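Local coordinates for protein beta-galactosidase (Marinomonas sp. ef1, PDB 6Y2K) that hydrolyses terminal beta-D-galactosyl residues from beta-galactosides as a cold-active, hexameric member of glycoside hydrolase family 42, at residues F37-I42 against T72-P77; G101-Y106 against D140-C145; C6-H11 against Y31-E36. All blocks are in the same frame, centred on the assembly; numbering follows the deposited sequence.

All three contacts lie in the (beta/alpha)8 barrel, on the same side of the chain's centre, and come along the chain in the order contact 3, contact 1, contact 2. Contact 3 joins the ends of the first two barrel strands, 2-6 and 29-34. Contact 1, its centre about 12 Å from that of contact 3, joins the segments after strands 29-34 and 67-71. Contact 2 packs the 101-106 loop on the one after strand 134-138, about 11 Å from contact 1 and 17 Å from contact 3, centre to centre. Thr74 and Asp140 connect contacts 1 and 2. All three gather at the C-terminal end of the barrel strands, probably near the active site, beside a subunit interface.

Contact 1. Residues F37-I42 against T72-P77; sequences FSWSTI and TPTATP
Trp39, at the start of helix 39-42, packs on Pro73, which opens a type I beta turn ending at Thr76, and the two backbones come nearest between Phe37 CA and Pro73 CA, 5.2 Å apart. No direct hydrogen bond joins the segments; one water does so instead. It accepts from the amide Trp39 N and, at 2.7 Å, from the hydroxyl Thr76 OG1, while donating to the carbonyl oxygens of Pro73 and Thr76. Four bonds thus grip it, and it gives Trp39 N, in the first turn of the helix, a partner. Ser38, at the N-cap position, makes no capping bond, and its OG bonds Gly35 O.

Around this polar centre the contacts are apolar or edge-on. Trp39 CG stands anti to its own N (chi1 -158°), which turns the indole toward Pro73 and Thr74. CB rests on Pro73 CB at 4.0 Å, the six-membered ring brings CE3 edge-on to Pro73 O at 3.6 Å, and CZ3 reaches the methyl CG2 of Thr74 at 4.1 Å. Beyond it, Pro77 CB lies 4.2 Å from Trp39 CE3. Phe37 presents its ring edge to Thr76, with CD1 3.4 Å from OG1, and its CE1 also touches the methyl of Ala75. Ile42 adds only a light brush of CD1 on the Pro73 ring.

Another subunit completes the surroundings: its Trp183 ring meets Phe37, and its Ser184 OG binds both Phe37 O and Ser40 N. Within the chain, Trp39 leans on Tyr113 and Met120 of helix 111-128, whereas Ser38 and Ile42 touch Trp53 of helix 52-63. The contact therefore joins the segments following barrel strands 29-34 and 67-71, between two helices and a subunit interface.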
loop_
_atom_site.group_PDB
_atom_site.type_symbol
_atom_site.label_atom_id
_atom_site.label_comp_id
_atom_site.label_asym_id
_atom_site.label_seq_id
_atom_site.Cartn_x
_atom_site.Cartn_y
_atom_site.Cartn_z
ATOM N N PHE A 37 -17.072 -37.778 32.531
ATOM C CA PHE A 37 -16.964 -36.701 33.527
ATOM C C PHE A 37 -17.846 -36.910 34.767
ATOM O O PHE A 37 -18.128 -35.946 35.491
ATOM C CB PHE A 37 -17.295 -35.341 32.886
ATOM C CG PHE A 37 -16.389 -34.957 31.738
ATOM C CD1 PHE A 37 -15.010 -34.924 31.895
ATOM C CD2 PHE A 37 -16.924 -34.561 30.519
ATOM C CE1 PHE A 37 -14.175 -34.552 30.846
ATOM C CE2 PHE A 37 -16.099 -34.167 29.477
ATOM C CZ PHE A 37 -14.725 -34.163 29.638
ATOM N N SER A 38 -18.231 -38.159 35.049
ATOM C CA SER A 38 -19.293 -38.447 36.038
ATOM C C SER A 38 -18.822 -38.867 37.447
ATOM O O SER A 38 -19.653 -39.231 38.274
ATOM C CB SER A 38 -20.275 -39.497 35.464
ATOM O OG SER A 38 -19.660 -40.767 35.280
ATOM N N TRP A 39 -17.522 -38.791 37.744
ATOM C CA TRP A 39 -17.020 -39.267 39.046
ATOM C C TRP A 39 -17.723 -38.605 40.235
ATOM O O TRP A 39 -18.093 -39.300 41.174
ATOM C CB TRP A 39 -15.488 -39.136 39.168
ATOM C CG TRP A 39 -14.824 -40.043 40.201
ATOM C CD1 TRP A 39 -15.332 -40.459 41.407
ATOM C CD2 TRP A 39 -13.498 -40.596 40.129
ATOM N NE1 TRP A 39 -14.420 -41.236 42.072
ATOM C CE2 TRP A 39 -13.286 -41.338 41.316
ATOM C CE3 TRP A 39 -12.463 -40.521 39.189
ATOM C CZ2 TRP A 39 -12.092 -42.021 41.572
ATOM C CZ3 TRP A 39 -11.276 -41.199 39.447
ATOM C CH2 TRP A 39 -11.103 -41.944 40.629
ATOM N N SER A 40 -17.946 -37.288 40.206
ATOM C CA SER A 40 -18.659 -36.633 41.324
ATOM C C SER A 40 -20.126 -37.084 41.463
ATOM O O SER A 40 -20.688 -36.981 42.550
ATOM C CB SER A 40 -18.577 -35.100 41.262
ATOM O OG SER A 40 -19.516 -34.535 40.359
ATOM N N THR A 41 -20.734 -37.570 40.379
ATOM C CA THR A 41 -22.082 -38.162 40.435
ATOM C C THR A 41 -22.003 -39.584 41.017
ATOM O O THR A 41 -22.822 -39.959 41.858
ATOM C CB THR A 41 -22.744 -38.173 39.040
ATOM O OG1 THR A 41 -22.832 -36.831 38.539
ATOM C CG2 THR A 41 -24.147 -38.774 39.088
ATOM N N ILE A 42 -21.000 -40.351 40.588
ATOM C CA ILE A 42 -20.806 -41.726 41.065
ATOM C C ILE A 42 -20.411 -41.765 42.549
ATOM O O ILE A 42 -20.954 -42.571 43.300
ATOM C CB ILE A 42 -19.733 -42.486 40.249
ATOM C CG1 ILE A 42 -20.158 -42.623 38.777
ATOM C CG2 ILE A 42 -19.478 -43.878 40.842
ATOM C CD1 ILE A 42 -19.025 -42.982 37.841
ATOM N N THR A 72 -14.317 -44.101 31.111
ATOM C CA THR A 72 -13.813 -44.098 32.481
ATOM C C THR A 72 -13.672 -42.622 32.893
ATOM O O THR A 72 -13.270 -41.795 32.075
ATOM C CB THR A 72 -12.473 -44.862 32.685
ATOM O OG1 THR A 72 -11.388 -44.209 32.007
ATOM C CG2 THR A 72 -12.596 -46.298 32.220
ATOM N N PRO A 73 -14.016 -42.291 34.147
ATOM C CA PRO A 73 -14.153 -40.901 34.573
ATOM C C PRO A 73 -12.883 -40.244 35.145
ATOM O O PRO A 73 -12.975 -39.259 35.890
ATOM C CB PRO A 73 -15.236 -41.010 35.648
ATOM C CG PRO A 73 -14.899 -42.296 36.314
ATOM C CD PRO A 73 -14.505 -43.215 35.189
ATOM N N THR A 74 -11.716 -40.736 34.747
ATOM C CA THR A 74 -10.456 -40.377 35.400
ATOM C C THR A 74 -9.855 -39.020 34.979
ATOM O O THR A 74 -8.871 -38.577 35.579
ATOM C CB THR A 74 -9.403 -41.488 35.212
ATOM O OG1 THR A 74 -9.228 -41.767 33.821
ATOM C CG2 THR A 74 -9.831 -42.762 35.916
ATOM N N ALA A 75 -10.440 -38.362 33.979
ATOM C CA ALA A 75 -9.998 -37.025 33.561
ATOM C C ALA A 75 -10.330 -35.959 34.586
ATOM O O ALA A 75 -9.633 -34.942 34.664
ATOM C CB ALA A 75 -10.624 -36.652 32.222
ATOM N N THR A 76 -11.402 -36.182 35.344
ATOM C CA THR A 76 -11.939 -35.206 36.281
ATOM C C THR A 76 -12.252 -35.851 37.639
ATOM O O THR A 76 -13.418 -36.032 37.987
ATOM C CB THR A 76 -13.202 -34.524 35.699
ATOM O OG1 THR A 76 -14.052 -35.493 35.080
ATOM C CG2 THR A 76 -12.816 -33.499 34.657
ATOM N N PRO A 77 -11.203 -36.197 38.421
ATOM C CA PRO A 77 -11.458 -36.738 39.761
ATOM C C PRO A 77 -12.024 -35.670 40.715
ATOM O O PRO A 77 -11.777 -34.471 40.503
ATOM C CB PRO A 77 -10.078 -37.217 40.222
ATOM C CG PRO A 77 -9.115 -36.351 39.473
ATOM C CD PRO A 77 -9.757 -36.113 38.132
HETATM O O HOH W 1 -15.058 -37.540 36.474
#

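Contact 2. Residues G101-Y106 against D140-C145; sequences GSRRHY and DNEYGC. With GOL (glycerol), chain D.
Arg104 bends at chi2 and chi3 (chi3 54°), and Asp140 swings its carboxylate opposite its own amide (chi1 -160°), a pair of torsions that brings guanidinium and carboxylate together. Arg104 NH1 donates to Asp140 OD1 at 2.7 Å, the oxygen lying in the guanidinium plane, and forms a salt bridge although the two flat groups are turned 58° apart. The same oxygen accepts from Asn141 N at 2.8 Å, from the anti side. OD2 takes a weak bond from Tyr106 OH and has another hydrogen bond with Thr74 OG1. The tyrosine oxygen also receives a weak bond from Arg104 NH2. The carboxylate is thus held at both oxygens, which should fix its rotation.

NH1 has a second, weak bond to Asn141 O, and the type II turn from Glu142 to Cys145 lies over one face of the guanidinium, with Gly144 N 3.8 Å from CZ of Arg104. Arg104 NE is hydrogen-bonded to Thr148 OG1.

Arg103 is extended instead, and its NH2 reaches O2 of a glycerol, probably from the crystallisation liquor, at 3.1 Å. Glycerol O3, which takes a weak bond from Arg103 NH2, donates to Glu142 OE1 at 2.8 Å and so links two opposite charges that make no salt bridge. Trp322, Glu362 and His365 also bind this glycerol, which may mark the sugar pocket; an Asn-Glu pair after the fourth barrel strand marks the active site in clan GH-A.

Asp140 packs on Phe222 and Tyr143 on Val219 of helix 205-233, and Glu142 touches Met244 of strand 238-244 and Glu314 of strand 310-315.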
loop_
_atom_site.group_PDB
_atom_site.type_symbol
_atom_site.label_atom_id
_atom_site.label_comp_id
_atom_site.label_asym_id
_atom_site.label_seq_id
_atom_site.Cartn_x
_atom_site.Cartn_y
_atom_site.Cartn_z
ATOM N N GLY A 101 -10.738 -27.201 39.853
ATOM C CA GLY A 101 -11.673 -26.155 39.442
ATOM C C GLY A 101 -11.990 -26.129 37.954
ATOM O O GLY A 101 -12.874 -25.365 37.526
ATOM N N SER A 102 -11.249 -26.931 37.174
ATOM C CA SER A 102 -11.470 -27.111 35.746
ATOM C C SER A 102 -11.446 -28.628 35.481
ATOM O O SER A 102 -12.287 -29.353 36.046
ATOM C CB SER A 102 -10.431 -26.302 34.927
ATOM O OG SER A 102 -9.094 -26.767 35.108
ATOM N N ARG A 103 -10.520 -29.110 34.657
ATOM C CA ARG A 103 -10.375 -30.551 34.405
ATOM C C ARG A 103 -8.909 -30.906 34.197
ATOM O O ARG A 103 -8.074 -30.013 34.060
ATOM C CB ARG A 103 -11.215 -30.993 33.188
ATOM C CG ARG A 103 -10.905 -30.273 31.876
ATOM C CD ARG A 103 -11.684 -30.878 30.711
ATOM N NE ARG A 103 -11.483 -30.138 29.464
ATOM C CZ ARG A 103 -12.188 -30.318 28.342
ATOM N NH1 ARG A 103 -13.182 -31.211 28.265
ATOM N NH2 ARG A 103 -11.898 -29.578 27.276
ATOM N N ARG A 104 -8.625 -32.213 34.182
ATOM C CA ARG A 104 -7.285 -32.765 33.941
ATOM C C ARG A 104 -6.248 -32.381 35.014
ATOM O O ARG A 104 -5.049 -32.279 34.738
ATOM C CB ARG A 104 -6.792 -32.416 32.522
ATOM C CG ARG A 104 -7.647 -33.007 31.395
ATOM C CD ARG A 104 -6.795 -33.302 30.156
ATOM N NE ARG A 104 -5.692 -34.144 30.576
ATOM C CZ ARG A 104 -5.793 -35.445 30.819
ATOM N NH1 ARG A 104 -6.925 -36.110 30.592
ATOM N NH2 ARG A 104 -4.741 -36.097 31.274
ATOM N N HIS A 105 -6.722 -32.260 36.250
ATOM C CA HIS A 105 -5.893 -31.879 37.418
ATOM C C HIS A 105 -5.189 -33.091 38.045
ATOM O O HIS A 105 -5.483 -33.507 39.165
ATOM C CB HIS A 105 -6.730 -31.116 38.468
ATOM C CG HIS A 105 -8.136 -31.612 38.588
ATOM N ND1 HIS A 105 -9.162 -31.091 37.831
ATOM C CD2 HIS A 105 -8.677 -32.613 39.323
ATOM C CE1 HIS A 105 -10.282 -31.726 38.120
ATOM N NE2 HIS A 105 -10.017 -32.655 39.023
ATOM N N TYR A 106 -4.245 -33.653 37.298
ATOM C CA TYR A 106 -3.327 -34.655 37.813
ATOM C C TYR A 106 -2.091 -34.731 36.930
ATOM O O TYR A 106 -2.145 -34.383 35.741
ATOM C CB TYR A 106 -3.991 -36.041 37.888
ATOM C CG TYR A 106 -4.408 -36.657 36.559
ATOM C CD1 TYR A 106 -3.515 -37.426 35.805
ATOM C CD2 TYR A 106 -5.711 -36.508 36.073
ATOM C CE1 TYR A 106 -3.896 -38.007 34.595
ATOM C CE2 TYR A 106 -6.098 -37.071 34.863
ATOM C CZ TYR A 106 -5.191 -37.826 34.131
ATOM O OH TYR A 106 -5.583 -38.394 32.938
ATOM N N ASP A 140 -10.351 -42.491 30.019
ATOM C CA ASP A 140 -10.076 -41.104 30.405
ATOM C C ASP A 140 -10.771 -40.154 29.378
ATOM O O ASP A 140 -11.898 -40.446 28.924
ATOM C CB ASP A 140 -8.543 -40.932 30.524
ATOM C CG ASP A 140 -8.108 -39.727 31.367
ATOM O OD1 ASP A 140 -7.966 -38.621 30.775
ATOM O OD2 ASP A 140 -7.825 -39.898 32.580
ATOM N N ASN A 141 -10.141 -39.029 29.042
ATOM C CA ASN A 141 -10.676 -38.078 28.067
ATOM C C ASN A 141 -9.577 -37.093 27.664
ATOM O O ASN A 141 -9.159 -36.271 28.477
ATOM C CB ASN A 141 -11.868 -37.296 28.632
ATOM C CG ASN A 141 -12.559 -36.457 27.567
ATOM O OD1 ASN A 141 -13.319 -36.986 26.732
ATOM N ND2 ASN A 141 -12.286 -35.150 27.572
ATOM N N GLU A 142 -9.111 -37.201 26.423
ATOM C CA GLU A 142 -8.157 -36.259 25.834
ATOM C C GLU A 142 -6.903 -36.099 26.687
ATOM O O GLU A 142 -6.616 -35.023 27.219
ATOM C CB GLU A 142 -8.817 -34.890 25.561
ATOM C CG GLU A 142 -9.886 -34.893 24.467
ATOM C CD GLU A 142 -10.310 -33.486 24.052
ATOM O OE1 GLU A 142 -10.337 -32.591 24.923
ATOM O OE2 GLU A 142 -10.614 -33.262 22.853
ATOM N N TYR A 143 -6.160 -37.196 26.811
ATOM C CA TYR A 143 -4.851 -37.192 27.443
ATOM C C TYR A 143 -4.064 -36.026 26.883
ATOM O O TYR A 143 -4.013 -35.852 25.664
ATOM C CB TYR A 143 -4.052 -38.467 27.116
ATOM C CG TYR A 143 -4.543 -39.774 27.709
ATOM C CD1 TYR A 143 -4.991 -39.857 29.023
ATOM C CD2 TYR A 143 -4.495 -40.948 26.963
ATOM C CE1 TYR A 143 -5.411 -41.070 29.567
ATOM C CE2 TYR A 143 -4.914 -42.162 27.496
ATOM C CZ TYR A 143 -5.367 -42.221 28.796
ATOM O OH TYR A 143 -5.782 -43.431 29.323
ATOM N N GLY A 144 -3.464 -35.234 27.770
ATOM C CA GLY A 144 -2.576 -34.151 27.359
ATOM C C GLY A 144 -3.253 -32.807 27.138
ATOM O O GLY A 144 -2.556 -31.788 27.106
ATOM N N CYS A 145 -4.590 -32.767 27.027
ATOM C CA CYS A 145 -5.283 -31.498 26.741
ATOM C C CYS A 145 -4.882 -30.454 27.778
ATOM O O CYS A 145 -4.660 -30.778 28.951
ATOM C CB CYS A 145 -6.809 -31.648 26.720
ATOM S SG CYS A 145 -7.656 -30.268 25.893
HETATM C C1 GOL D . -15.179 -29.375 23.236
HETATM O O1 GOL D . -14.996 -28.662 21.983
HETATM C C2 GOL D . -13.923 -29.453 24.132
HETATM O O2 GOL D . -14.328 -30.023 25.404
HETATM C C3 GOL D . -12.812 -30.272 23.455
HETATM O O3 GOL D . -11.512 -30.134 24.086
#

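Contact 3. Residues C6-H11 against Y31-E36; sequences CYYPEH and YVRVGE
The guanidinium of Arg33 is sandwiched between Cys6 and Glu36: SG lies 3.3 Å above one face, and Glu36 CD stands off the opposite face, both toward the rim. Arg33 sets CG opposite its backbone N (chi1 -169°) and bends at chi3 (64°), which carries the guanidinium there. Tyr8 comes alongside Arg33, its ring turned 71° from the guanidinium plane, and brings its OH to the guanidinium edge, 3.0 Å from NH2. That hydroxyl makes a very short bond, 2.5 Å, to Glu36 OE2, at the edge of the tyrosine ring. Glu36 OE2 forms a salt bridge with Arg33 NH2, though from well outside its plane. With Arg33 cut back to an alanine, the Glu36 carboxylate would probably lose its cationic mate, and a gap is likely to open under Cys6 SG.

On the other side of the strand, Tyr7 CB crosses Val32 CG1 obliquely at 3.5 Å, and Val34 CG1 packs on both Tyr7 and Pro9 CD. Tyr7 N donates to Arg33 O at 2.9 Å, and a water links Tyr7 O, Glu10 OE1 and Gly35 N. Parallel pairing of Cys6 with Arg33 joins the first two TIM-barrel strands near their C-terminal ends, where Arg33 reaches inward to Glu314.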
loop_
_atom_site.group_PDB
_atom_site.type_symbol
_atom_site.label_atom_id
_atom_site.label_comp_id
_atom_site.label_asym_id
_atom_site.label_seq_id
_atom_site.Cartn_x
_atom_site.Cartn_y
_atom_site.Cartn_z
ATOM N N CYS A 6 -22.026 -37.699 21.566
ATOM C CA CYS A 6 -21.564 -37.600 22.946
ATOM C C CYS A 6 -22.710 -37.037 23.783
ATOM O O CYS A 6 -23.289 -36.008 23.432
ATOM C CB CYS A 6 -20.336 -36.691 23.033
ATOM S SG CYS A 6 -18.963 -37.268 22.019
ATOM N N TYR A 7 -23.025 -37.715 24.890
ATOM C CA TYR A 7 -24.257 -37.495 25.662
ATOM C C TYR A 7 -23.978 -37.444 27.168
ATOM O O TYR A 7 -23.094 -38.147 27.666
ATOM C CB TYR A 7 -25.223 -38.642 25.342
ATOM C CG TYR A 7 -26.585 -38.606 26.009
ATOM C CD1 TYR A 7 -27.345 -37.442 26.053
ATOM C CD2 TYR A 7 -27.139 -39.769 26.550
ATOM C CE1 TYR A 7 -28.610 -37.434 26.645
ATOM C CE2 TYR A 7 -28.396 -39.770 27.137
ATOM C CZ TYR A 7 -29.131 -38.611 27.185
ATOM O OH TYR A 7 -30.377 -38.626 27.771
ATOM N N TYR A 8 -24.730 -36.596 27.878
ATOM C CA TYR A 8 -24.582 -36.394 29.332
ATOM C C TYR A 8 -25.934 -36.548 30.034
ATOM O O TYR A 8 -26.556 -35.566 30.414
ATOM C CB TYR A 8 -23.899 -35.043 29.602
ATOM C CG TYR A 8 -22.537 -35.062 28.938
ATOM C CD1 TYR A 8 -22.393 -34.682 27.599
ATOM C CD2 TYR A 8 -21.434 -35.582 29.596
ATOM C CE1 TYR A 8 -21.174 -34.762 26.958
ATOM C CE2 TYR A 8 -20.202 -35.663 28.965
ATOM C CZ TYR A 8 -20.085 -35.249 27.642
ATOM O OH TYR A 8 -18.891 -35.334 27.006
ATOM N N PRO A 9 -26.401 -37.800 30.205
ATOM C CA PRO A 9 -27.682 -38.013 30.901
ATOM C C PRO A 9 -27.697 -37.406 32.313
ATOM O O PRO A 9 -28.733 -36.894 32.747
ATOM C CB PRO A 9 -27.817 -39.534 30.947
ATOM C CG PRO A 9 -26.440 -40.052 30.786
ATOM C CD PRO A 9 -25.721 -39.069 29.914
ATOM N N GLU A 10 -26.543 -37.413 32.983
ATOM C CA GLU A 10 -26.398 -36.766 34.290
ATOM C C GLU A 10 -26.602 -35.233 34.304
ATOM O O GLU A 10 -26.734 -34.638 35.386
ATOM C CB GLU A 10 -25.054 -37.158 34.953
ATOM C CG GLU A 10 -23.799 -36.439 34.452
ATOM C CD GLU A 10 -23.120 -37.074 33.249
ATOM O OE1 GLU A 10 -23.771 -37.797 32.440
ATOM O OE2 GLU A 10 -21.901 -36.820 33.108
ATOM N N HIS A 11 -26.611 -34.588 33.135
ATOM C CA HIS A 11 -26.931 -33.155 33.045
ATOM C C HIS A 11 -28.414 -32.834 32.879
ATOM O O HIS A 11 -28.784 -31.655 32.926
ATOM C CB HIS A 11 -26.155 -32.511 31.898
ATOM C CG HIS A 11 -24.669 -32.556 32.076
ATOM N ND1 HIS A 11 -23.795 -32.110 31.114
ATOM C CD2 HIS A 11 -23.906 -33.005 33.100
ATOM C CE1 HIS A 11 -22.555 -32.294 31.530
ATOM N NE2 HIS A 11 -22.594 -32.828 32.737
ATOM N N TYR A 31 -24.427 -44.961 17.834
ATOM C CA TYR A 31 -23.520 -45.052 18.982
ATOM C C TYR A 31 -23.660 -43.823 19.874
ATOM O O TYR A 31 -23.862 -42.714 19.389
ATOM C CB TYR A 31 -22.062 -45.150 18.530
ATOM C CG TYR A 31 -21.661 -46.504 18.019
ATOM C CD1 TYR A 31 -22.111 -46.952 16.781
ATOM C CD2 TYR A 31 -20.820 -47.334 18.756
ATOM C CE1 TYR A 31 -21.750 -48.196 16.294
ATOM C CE2 TYR A 31 -20.445 -48.581 18.278
ATOM C CZ TYR A 31 -20.917 -49.009 17.047
ATOM O OH TYR A 31 -20.559 -50.241 16.546
ATOM N N VAL A 32 -23.538 -44.030 21.184
ATOM C CA VAL A 32 -23.666 -42.952 22.162
ATOM C C VAL A 32 -22.575 -43.085 23.219
ATOM O O VAL A 32 -22.434 -44.153 23.825
ATOM C CB VAL A 32 -25.044 -42.981 22.855
ATOM C CG1 VAL A 32 -25.191 -41.808 23.828
ATOM C CG2 VAL A 32 -26.161 -42.963 21.820
ATOM N N ARG A 33 -21.813 -42.009 23.450
ATOM C CA ARG A 33 -20.799 -42.007 24.506
ATOM C C ARG A 33 -21.365 -41.383 25.785
ATOM O O ARG A 33 -22.032 -40.351 25.738
ATOM C CB ARG A 33 -19.530 -41.273 24.069
ATOM C CG ARG A 33 -18.361 -41.471 25.022
ATOM C CD ARG A 33 -17.214 -40.517 24.748
ATOM N NE ARG A 33 -17.600 -39.124 24.968
ATOM C CZ ARG A 33 -16.819 -38.073 24.728
ATOM N NH1 ARG A 33 -15.578 -38.231 24.270
ATOM N NH2 ARG A 33 -17.287 -36.848 24.953
ATOM N N VAL A 34 -21.119 -42.036 26.923
ATOM C CA VAL A 34 -21.473 -41.487 28.239
ATOM C C VAL A 34 -20.398 -41.779 29.294
ATOM O O VAL A 34 -19.600 -42.706 29.136
ATOM C CB VAL A 34 -22.830 -42.035 28.767
ATOM C CG1 VAL A 34 -23.950 -41.785 27.762
ATOM C CG2 VAL A 34 -22.741 -43.512 29.121
ATOM N N GLY A 35 -20.387 -40.968 30.356
ATOM C CA GLY A 35 -19.730 -41.328 31.624
ATOM C C GLY A 35 -18.377 -40.730 31.996
ATOM O O GLY A 35 -17.997 -40.781 33.173
ATOM N N GLU A 36 -17.657 -40.151 31.035
ATOM C CA GLU A 36 -16.252 -39.742 31.269
ATOM C C GLU A 36 -16.036 -38.568 32.245
ATOM O O GLU A 36 -14.916 -38.379 32.724
ATOM C CB GLU A 36 -15.497 -39.508 29.937
ATOM C CG GLU A 36 -15.660 -38.143 29.250
ATOM C CD GLU A 36 -17.021 -37.891 28.607
ATOM O OE1 GLU A 36 -17.955 -38.731 28.718
ATOM O OE2 GLU A 36 -17.160 -36.819 27.977
HETATM O O HOH W 2 -22.225 -38.747 30.327
#